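Local coordinates for protein D-alanyl transferase DltD (Enterococcus faecium TX0133A04, PDB 6PFX) that probably takes part in the D-alanylation of lipoteichoic acid in the Gram-positive cell envelope, as a membrane-associated member of the SGNH-hydrolase clan, at residues I293-E298 with N340-D345. Numbering follows the deposited sequence.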
loop_
_atom_site.group_PDB
_atom_site.type_symbol
_atom_site.label_atom_id
_atom_site.label_comp_id
_atom_site.label_asym_id
_atom_site.label_seq_id
_atom_site.Cartn_x
_atom_site.Cartn_y
_atom_site.Cartn_z
ATOM N N ILE A 293 1.153 9.151 -4.695
ATOM C CA ILE A 293 2.579 9.205 -4.391
ATOM C C ILE A 293 2.804 10.396 -3.471
ATOM O O ILE A 293 2.687 11.548 -3.919
ATOM C CB ILE A 293 3.428 9.405 -5.648
ATOM C CG1 ILE A 293 3.081 8.364 -6.708
ATOM C CG2 ILE A 293 4.891 9.260 -5.263
ATOM C CD1 ILE A 293 3.811 8.528 -8.039
ATOM N N PRO A 294 3.082 10.174 -2.193
ATOM C CA PRO A 294 3.258 11.288 -1.262
ATOM C C PRO A 294 4.648 11.875 -1.369
ATOM O O PRO A 294 5.594 11.198 -1.799
ATOM C CB PRO A 294 3.090 10.624 0.111
ATOM C CG PRO A 294 3.666 9.235 -0.131
ATOM C CD PRO A 294 3.111 8.872 -1.503
ATOM N N PRO A 295 4.814 13.108 -0.929
ATOM C CA PRO A 295 6.137 13.723 -0.850
ATOM C C PRO A 295 6.822 13.349 0.458
ATOM O O PRO A 295 6.296 12.619 1.286
ATOM C CB PRO A 295 5.796 15.209 -0.815
ATOM C CG PRO A 295 4.513 15.230 -0.013
ATOM C CD PRO A 295 3.744 14.012 -0.470
ATOM N N VAL A 296 8.027 13.884 0.633
ATOM C CA VAL A 296 8.687 13.936 1.930
ATOM C C VAL A 296 8.758 15.399 2.329
ATOM O O VAL A 296 9.110 16.246 1.502
ATOM C CB VAL A 296 10.093 13.317 1.894
ATOM C CG1 VAL A 296 10.774 13.547 3.233
ATOM C CG2 VAL A 296 9.995 11.853 1.572
ATOM N N ASN A 297 8.334 15.694 3.560
ATOM C CA ASN A 297 8.383 17.014 4.174
ATOM C C ASN A 297 9.705 17.693 3.862
ATOM O O ASN A 297 10.770 17.190 4.223
ATOM C CB ASN A 297 8.226 16.784 5.688
ATOM C CG ASN A 297 8.257 18.064 6.499
ATOM O OD1 ASN A 297 8.855 19.054 6.093
ATOM N ND2 ASN A 297 7.646 18.030 7.684
ATOM N N GLU A 298 9.636 18.838 3.167
ATOM C CA GLU A 298 10.856 19.501 2.720
ATOM C C GLU A 298 11.658 20.082 3.881
ATOM O O GLU A 298 12.889 20.130 3.814
ATOM C CB GLU A 298 10.549 20.587 1.689
ATOM C CG GLU A 298 11.782 21.005 0.892
ATOM C CD GLU A 298 11.475 22.042 -0.165
ATOM O OE1 GLU A 298 12.425 22.496 -0.833
ATOM O OE2 GLU A 298 10.288 22.401 -0.325
ATOM N N ASN A 340 3.073 23.207 3.907
ATOM C CA ASN A 340 2.983 22.953 5.333
ATOM C C ASN A 340 1.809 22.036 5.650
ATOM O O ASN A 340 0.700 22.182 5.114
ATOM C CB ASN A 340 2.853 24.262 6.109
ATOM C CG ASN A 340 4.155 25.040 6.145
ATOM O OD1 ASN A 340 5.225 24.481 5.931
ATOM N ND2 ASN A 340 4.071 26.333 6.422
ATOM N N TYR A 341 2.063 21.105 6.565
ATOM C CA TYR A 341 1.054 20.217 7.126
ATOM C C TYR A 341 0.548 19.201 6.121
ATOM O O TYR A 341 -0.478 18.558 6.369
ATOM C CB TYR A 341 -0.097 21.022 7.740
ATOM C CG TYR A 341 0.403 22.203 8.520
ATOM C CD1 TYR A 341 1.370 22.057 9.507
ATOM C CD2 TYR A 341 -0.057 23.474 8.235
ATOM C CE1 TYR A 341 1.844 23.152 10.207
ATOM C CE2 TYR A 341 0.404 24.569 8.926
ATOM C CZ TYR A 341 1.349 24.408 9.914
ATOM O OH TYR A 341 1.822 25.515 10.599
ATOM N N PHE A 342 1.236 19.038 4.982
ATOM C CA PHE A 342 0.862 17.993 4.032
ATOM C C PHE A 342 1.095 16.618 4.641
ATOM O O PHE A 342 0.245 15.727 4.521
ATOM C CB PHE A 342 1.655 18.141 2.719
ATOM C CG PHE A 342 0.965 17.556 1.516
ATOM C CD1 PHE A 342 0.065 18.311 0.790
ATOM C CD2 PHE A 342 1.220 16.266 1.103
ATOM C CE1 PHE A 342 -0.587 17.794 -0.305
ATOM C CE2 PHE A 342 0.566 15.743 0.006
ATOM C CZ PHE A 342 -0.329 16.511 -0.700
ATOM N N MET A 343 2.239 16.437 5.305
ATOM C CA MET A 343 2.589 15.211 6.000
ATOM C C MET A 343 2.466 15.435 7.499
ATOM O O MET A 343 2.684 16.544 7.996
ATOM C CB MET A 343 4.017 14.789 5.668
ATOM C CG MET A 343 4.299 14.820 4.198
ATOM S SD MET A 343 3.293 13.650 3.310
ATOM C CE MET A 343 4.137 12.141 3.733
ATOM N N GLU A 344 2.077 14.372 8.206
ATOM C CA GLU A 344 2.002 14.394 9.661
ATOM C C GLU A 344 3.390 14.314 10.277
ATOM O O GLU A 344 3.624 14.880 11.348
ATOM C CB GLU A 344 1.130 13.223 10.146
ATOM C CG GLU A 344 0.880 13.237 11.644
ATOM C CD GLU A 344 -0.004 12.107 12.125
ATOM O OE1 GLU A 344 0.495 11.201 12.837
ATOM O OE2 GLU A 344 -1.207 12.157 11.812
ATOM N N ASP A 345 4.319 13.642 9.611
ATOM C CA ASP A 345 5.657 13.426 10.148
ATOM C C ASP A 345 6.615 13.264 8.976
ATOM O O ASP A 345 6.465 13.936 7.950
ATOM C CB ASP A 345 5.648 12.228 11.096
ATOM C CG ASP A 345 5.048 10.989 10.469
ATOM O OD1 ASP A 345 5.280 10.776 9.263
ATOM O OD2 ASP A 345 4.328 10.238 11.171
HETATM O O HOH W 1 5.756 16.232 8.495
#
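Pro-295 meets Phe-342 and Met-343 where two loops that follow the neighbouring parallel strands 288-293 and 330-332 come together, and one of them supplies Asp-345 of a probable Ser-His-Asp triad of the SGNH-hydrolase type (with Ser-46 and His-348). The pyrrolidine of Pro-295 crosses the Phe-342 side chain at about a right angle, its CG 3.6 Å from CD2 of Phe-342 and its CD 3.7 Å from CE2 of that ring. CG of Phe-342 stands anti to the backbone N (chi1 -154°), which swings the ring beside its own carbonyl carbon and towards Pro-295. Met-343 carries the larger share of the contact. Its chain bends at both chi2 (-64°) and chi3 (-76°), which lays SD alongside the same proline, 3.8 Å from Pro-295 CD, and carries the methyl onward: CE of Met-343 lies 3.3 Å from the carbonyl O of Pro-295 and 4.1 Å from CB of Pro-294. No direct hydrogen bond joins the two loops, but a water lies between them. It accepts from ND2 of Asn-297 at 2.7 Å; its approach to the backbone O of Asp-345, 2.5 Å, is unusually short, its bond to O of Met-343 is weak, and how it shares its protons is not settled. ND2 also donates to the carbonyl of Phe-239, while OD1 of Asn-297, at the N-cap of helix 298-304, makes weak bonds to the backbone N of Lys-299 and Trp-300. The carboxylate of Asp-345 turns to other partners, OD2 bonding ND1 of His-348 and OD1 the backbone N of Ile-347, consistent with a charge relay. The 293-298 loop leads into helix 298-304, and the 340-345 loop precedes helix 351-365, whose Ala-356 packs on Phe-342.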